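Local coordinates for uncharacterized protein (PDB 4QXZ), which is of unknown function but forms a beta-barrel core resembling type VI secretion system proteins, joined to a pair of helices, at residues I38-N50 / L59-F72. Sequence-based numbering, arbitrary orientation.
Sequences IIEYELEDGVIIN and LLEIVISNEHYETF
The carbonyl oxygen of V63 receives the backbone N-H of E44, with E44 N 2.8 Å from V63 O, while D45 O takes the N-H of V63 from above its carbonyl plane. E44 and D45 thus share V63 as partner, a classic beta bulge, and V63 spreads its methyls over both: CG1 lies 3.7 Å from E44 CB, CG2 against D45 CB. From the bulge onward, strands 45-50 and 59-65 run antiparallel, their axes at 169°, with reciprocal backbone bonds pairing V47 with E61 and I49 with L59. I48 and L60 meet on the buried face, where CG of L60, anti to the backbone N (chi1 169°), carries CD1 to within 4.0 Å of I48 CB; F29 and F116 also touch L60 there. Back beside the bulge, L43 crosses I62 at about a right angle, its CD2 3.8 Å from I62 CG2. On the other face, OD1 of D45 accepts backbone N-H groups from K22 and T23 of the second subunit, linking this face of the hairpin to that subunit. On the N-terminal side of the bulge a water bridges E42 O and S65 N. Farther back, Y41 takes part in two edge-to-face pairs: its edge points at the face of H68, T-shaped with planes at 89° and CE2 3.5 Å from H68 CD2, while F72 turns its own edge, more tilted, onto the Y41 face, centroids 5.3 Å apart. This aromatic cluster packs the start of helix 69-77, with H68 at its N-cap position, against Y41. Strands 45-51 and 57-65 thus form an antiparallel beta hairpin with a classic bulge, within the curled sheet of the YwpF beta-barrel core.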
loop_
_atom_site.group_PDB
_atom_site.type_symbol
_atom_site.label_atom_id
_atom_site.label_comp_id
_atom_site.label_asym_id
_atom_site.label_seq_id
_atom_site.Cartn_x
_atom_site.Cartn_y
_atom_site.Cartn_z
ATOM N N ILE A 38 5.431 7.393 23.775
ATOM C CA ILE A 38 5.555 7.068 22.368
ATOM C C ILE A 38 6.990 7.256 21.954
ATOM O O ILE A 38 7.556 8.313 22.183
ATOM C CB ILE A 38 4.691 8.003 21.493
ATOM C CG1 ILE A 38 3.207 7.723 21.722
ATOM C CG2 ILE A 38 5.019 7.826 20.007
ATOM C CD1 ILE A 38 2.267 8.778 21.171
ATOM N N ILE A 39 7.572 6.246 21.326
ATOM C CA ILE A 39 8.719 6.493 20.457
ATOM C C ILE A 39 8.247 6.364 18.996
ATOM O O ILE A 39 7.735 5.311 18.596
ATOM C CB ILE A 39 9.902 5.557 20.748
ATOM C CG1 ILE A 39 10.399 5.753 22.177
ATOM C CG2 ILE A 39 11.060 5.842 19.800
ATOM C CD1 ILE A 39 11.480 4.754 22.573
ATOM N N GLU A 40 8.409 7.445 18.227
ATOM C CA GLU A 40 8.074 7.452 16.816
ATOM C C GLU A 40 9.335 7.296 15.979
ATOM O O GLU A 40 10.323 7.987 16.195
ATOM C CB GLU A 40 7.347 8.757 16.406
ATOM C CG GLU A 40 7.081 8.826 14.893
ATOM C CD GLU A 40 5.844 9.611 14.484
ATOM O OE1 GLU A 40 5.102 10.111 15.351
ATOM O OE2 GLU A 40 5.613 9.719 13.264
ATOM N N TYR A 41 9.291 6.413 14.991
ATOM C CA TYR A 41 10.425 6.253 14.082
ATOM C C TYR A 41 10.070 6.804 12.709
ATOM O O TYR A 41 9.016 6.500 12.166
ATOM C CB TYR A 41 10.838 4.787 13.995
ATOM C CG TYR A 41 11.231 4.220 15.333
ATOM C CD1 TYR A 41 10.278 3.699 16.194
ATOM C CD2 TYR A 41 12.552 4.217 15.750
ATOM C CE1 TYR A 41 10.631 3.184 17.426
ATOM C CE2 TYR A 41 12.914 3.701 16.983
ATOM C CZ TYR A 41 11.945 3.189 17.817
ATOM O OH TYR A 41 12.289 2.677 19.041
ATOM N N GLU A 42 10.961 7.616 12.164
ATOM C CA GLU A 42 10.768 8.223 10.854
ATOM C C GLU A 42 10.953 7.172 9.735
ATOM O O GLU A 42 12.020 6.548 9.600
ATOM C CB GLU A 42 11.734 9.411 10.682
ATOM C CG GLU A 42 11.762 10.072 9.301
ATOM C CD GLU A 42 10.500 10.853 8.956
ATOM O OE1 GLU A 42 9.571 10.916 9.796
ATOM O OE2 GLU A 42 10.443 11.411 7.835
ATOM N N LEU A 43 9.906 7.022 8.924
ATOM C CA LEU A 43 9.842 6.008 7.895
ATOM C C LEU A 43 10.516 6.459 6.615
ATOM O O LEU A 43 10.247 7.557 6.113
ATOM C CB LEU A 43 8.378 5.633 7.623
ATOM C CG LEU A 43 7.602 4.941 8.765
ATOM C CD1 LEU A 43 6.240 4.477 8.301
ATOM C CD2 LEU A 43 8.347 3.745 9.311
ATOM N N GLU A 44 11.410 5.615 6.105
ATOM C CA GLU A 44 11.873 5.718 4.726
ATOM C C GLU A 44 10.826 5.126 3.785
ATOM O O GLU A 44 10.555 5.666 2.693
ATOM C CB GLU A 44 13.187 4.968 4.550
ATOM C CG GLU A 44 14.378 5.678 5.169
ATOM C CD GLU A 44 14.811 6.904 4.381
ATOM O OE1 GLU A 44 14.862 6.833 3.125
ATOM O OE2 GLU A 44 15.102 7.936 5.024
ATOM N N ASP A 45 10.241 4.014 4.229
ATOM C CA ASP A 45 9.223 3.318 3.473
ATOM C C ASP A 45 8.350 2.514 4.417
ATOM O O ASP A 45 8.735 2.259 5.563
ATOM C CB ASP A 45 9.895 2.373 2.484
ATOM C CG ASP A 45 8.928 1.804 1.489
ATOM O OD1 ASP A 45 8.297 2.626 0.772
ATOM O OD2 ASP A 45 8.793 0.552 1.437
ATOM N N GLY A 46 7.182 2.099 3.935
ATOM C CA GLY A 46 6.282 1.305 4.750
ATOM C C GLY A 46 5.099 0.680 4.033
ATOM O O GLY A 46 4.282 1.374 3.392
ATOM N N VAL A 47 4.972 -0.635 4.187
ATOM C CA VAL A 47 3.779 -1.349 3.718
ATOM C C VAL A 47 3.229 -2.265 4.812
ATOM O O VAL A 47 3.989 -2.866 5.587
ATOM C CB VAL A 47 4.073 -2.182 2.428
ATOM C CG1 VAL A 47 4.821 -3.471 2.744
ATOM C CG2 VAL A 47 2.785 -2.506 1.705
ATOM N N ILE A 48 1.912 -2.406 4.858
ATOM C CA ILE A 48 1.315 -3.384 5.762
ATOM C C ILE A 48 0.244 -4.198 5.023
ATOM O O ILE A 48 -0.637 -3.631 4.379
ATOM C CB ILE A 48 0.781 -2.697 7.046
ATOM C CG1 ILE A 48 0.244 -3.722 8.032
ATOM C CG2 ILE A 48 -0.282 -1.660 6.742
ATOM C CD1 ILE A 48 -0.015 -3.148 9.418
ATOM N N ILE A 49 0.333 -5.525 5.108
ATOM C CA ILE A 49 -0.584 -6.404 4.372
ATOM C C ILE A 49 -1.498 -7.199 5.306
ATOM O O ILE A 49 -1.050 -7.815 6.274
ATOM C CB ILE A 49 0.154 -7.452 3.492
ATOM C CG1 ILE A 49 1.488 -6.936 2.933
ATOM C CG2 ILE A 49 -0.742 -7.883 2.337
ATOM C CD1 ILE A 49 2.373 -8.052 2.392
ATOM N N ASN A 50 -2.783 -7.206 4.995
ATOM C CA ASN A 50 -3.725 -8.044 5.717
ATOM C C ASN A 50 -3.634 -9.476 5.198
ATOM O O ASN A 50 -4.120 -9.758 4.111
ATOM C CB ASN A 50 -5.136 -7.491 5.526
ATOM C CG ASN A 50 -6.206 -8.334 6.196
ATOM O OD1 ASN A 50 -5.952 -9.432 6.708
ATOM N ND2 ASN A 50 -7.423 -7.819 6.186
ATOM N N LEU A 59 1.195 -8.230 8.170
ATOM C CA LEU A 59 2.645 -8.176 8.022
ATOM C C LEU A 59 3.025 -6.746 7.742
ATOM O O LEU A 59 2.506 -6.154 6.801
ATOM C CB LEU A 59 3.092 -9.069 6.870
ATOM C CG LEU A 59 4.486 -9.694 6.967
ATOM C CD1 LEU A 59 4.668 -10.494 8.256
ATOM C CD2 LEU A 59 4.720 -10.588 5.755
ATOM N N LEU A 60 3.895 -6.186 8.581
ATOM C CA LEU A 60 4.343 -4.802 8.425
ATOM C C LEU A 60 5.800 -4.846 8.037
ATOM O O LEU A 60 6.596 -5.503 8.711
ATOM C CB LEU A 60 4.171 -4.005 9.724
ATOM C CG LEU A 60 4.834 -2.603 9.821
ATOM C CD1 LEU A 60 4.148 -1.625 8.891
ATOM C CD2 LEU A 60 4.853 -2.047 11.246
ATOM N N GLU A 61 6.135 -4.176 6.937
ATOM C CA GLU A 61 7.531 -4.007 6.522
ATOM C C GLU A 61 7.842 -2.524 6.460
ATOM O O GLU A 61 7.131 -1.771 5.786
ATOM C CB GLU A 61 7.798 -4.654 5.165
ATOM C CG GLU A 61 9.294 -4.781 4.844
ATOM C CD GLU A 61 9.605 -5.587 3.574
ATOM O OE1 GLU A 61 8.946 -6.616 3.332
ATOM O OE2 GLU A 61 10.533 -5.197 2.820
ATOM N N ILE A 62 8.882 -2.108 7.180
ATOM C CA ILE A 62 9.301 -0.712 7.178
ATOM C C ILE A 62 10.786 -0.603 6.927
ATOM O O ILE A 62 11.540 -1.539 7.195
ATOM C CB ILE A 62 8.998 0.002 8.519
ATOM C CG1 ILE A 62 9.659 -0.728 9.696
ATOM C CG2 ILE A 62 7.507 0.100 8.744
ATOM C CD1 ILE A 62 9.485 -0.034 11.020
ATOM N N VAL A 63 11.196 0.557 6.436
ATOM C CA VAL A 63 12.610 0.880 6.307
ATOM C C VAL A 63 12.911 2.101 7.159
ATOM O O VAL A 63 12.256 3.126 7.026
ATOM C CB VAL A 63 12.994 1.158 4.845
ATOM C CG1 VAL A 63 14.484 1.495 4.730
ATOM C CG2 VAL A 63 12.639 -0.054 3.979
ATOM N N ILE A 64 13.888 1.973 8.051
ATOM C CA ILE A 64 14.283 3.071 8.920
ATOM C C ILE A 64 15.799 3.139 9.024
ATOM O O ILE A 64 16.502 2.273 8.518
ATOM C CB ILE A 64 13.679 2.929 10.330
ATOM C CG1 ILE A 64 14.053 1.584 10.962
ATOM C CG2 ILE A 64 12.166 3.106 10.275
ATOM C CD1 ILE A 64 13.717 1.486 12.446
ATOM N N SER A 65 16.282 4.179 9.685
ATOM C CA SER A 65 17.703 4.367 9.926
ATOM C C SER A 65 18.316 3.229 10.742
ATOM O O SER A 65 17.699 2.752 11.674
ATOM C CB SER A 65 17.916 5.692 10.661
ATOM O OG SER A 65 19.191 5.726 11.256
ATOM N N ASN A 66 19.569 2.929 10.451
ATOM C CA ASN A 66 20.415 1.938 11.129
ATOM C C ASN A 66 20.607 2.247 12.569
ATOM O O ASN A 66 20.935 1.400 13.352
ATOM C CB ASN A 66 21.833 1.975 10.597
ATOM C CG ASN A 66 22.648 0.825 11.033
ATOM O OD1 ASN A 66 22.139 -0.245 11.234
ATOM N ND2 ASN A 66 23.921 1.030 11.159
ATOM N N GLU A 67 20.496 3.511 12.876
ATOM C CA GLU A 67 20.645 4.018 14.225
ATOM C C GLU A 67 19.972 3.115 15.270
ATOM O O GLU A 67 20.486 2.941 16.369
ATOM C CB GLU A 67 20.065 5.433 14.278
ATOM C CG GLU A 67 20.174 6.130 15.624
ATOM C CD GLU A 67 20.004 7.628 15.507
ATOM O OE1 GLU A 67 19.362 8.210 16.404
ATOM O OE2 GLU A 67 20.514 8.218 14.523
ATOM N N HIS A 68 18.846 2.514 14.891
ATOM C CA HIS A 68 18.001 1.761 15.817
ATOM C C HIS A 68 18.204 0.232 15.686
ATOM O O HIS A 68 17.365 -0.576 16.105
ATOM C CB HIS A 68 16.526 2.179 15.596
ATOM C CG HIS A 68 16.327 3.662 15.437
ATOM N ND1 HIS A 68 16.204 4.267 14.204
ATOM C CD2 HIS A 68 16.241 4.660 16.351
ATOM C CE1 HIS A 68 16.037 5.571 14.364
ATOM N NE2 HIS A 68 16.057 5.836 15.657
ATOM N N TYR A 69 19.335 -0.168 15.114
ATOM C CA TYR A 69 19.589 -1.575 14.897
ATOM C C TYR A 69 19.624 -2.376 16.197
ATOM O O TYR A 69 19.109 -3.487 16.234
ATOM C CB TYR A 69 20.883 -1.780 14.120
ATOM C CG TYR A 69 21.178 -3.239 13.932
ATOM C CD1 TYR A 69 20.554 -3.959 12.924
ATOM C CD2 TYR A 69 22.034 -3.921 14.797
ATOM C CE1 TYR A 69 20.800 -5.312 12.749
ATOM C CE2 TYR A 69 22.284 -5.276 14.636
ATOM C CZ TYR A 69 21.664 -5.968 13.607
ATOM O OH TYR A 69 21.881 -7.315 13.423
ATOM N N GLU A 70 20.203 -1.827 17.265
ATOM C CA GLU A 70 20.354 -2.599 18.518
ATOM C C GLU A 70 19.015 -2.793 19.215
ATOM O O GLU A 70 18.695 -3.895 19.676
ATOM C CB GLU A 70 21.332 -1.948 19.513
ATOM C CG GLU A 70 22.591 -1.337 18.912
ATOM C CD GLU A 70 23.379 -2.295 18.041
ATOM O OE1 GLU A 70 23.477 -3.488 18.414
ATOM O OE2 GLU A 70 23.907 -1.841 16.993
ATOM N N THR A 71 18.238 -1.716 19.299
ATOM C CA THR A 71 16.920 -1.785 19.927
ATOM C C THR A 71 16.145 -2.956 19.302
ATOM O O THR A 71 15.706 -3.867 20.009
ATOM C CB THR A 71 16.147 -0.433 19.817
ATOM O OG1 THR A 71 16.881 0.599 20.483
ATOM C CG2 THR A 71 14.781 -0.507 20.478
ATOM N N PHE A 72 16.043 -2.964 17.975
ATOM C CA PHE A 72 15.210 -3.951 17.290
ATOM C C PHE A 72 15.801 -5.351 17.268
ATOM O O PHE A 72 15.054 -6.343 17.231
ATOM C CB PHE A 72 14.851 -3.473 15.881
ATOM C CG PHE A 72 13.831 -2.371 15.882
ATOM C CD1 PHE A 72 14.216 -1.053 15.886
ATOM C CD2 PHE A 72 12.485 -2.668 15.946
ATOM C CE1 PHE A 72 13.286 -0.038 15.913
ATOM C CE2 PHE A 72 11.543 -1.664 15.978
ATOM C CZ PHE A 72 11.945 -0.341 15.963
HETATM O O HOH W 1 14.743 6.734 10.032
#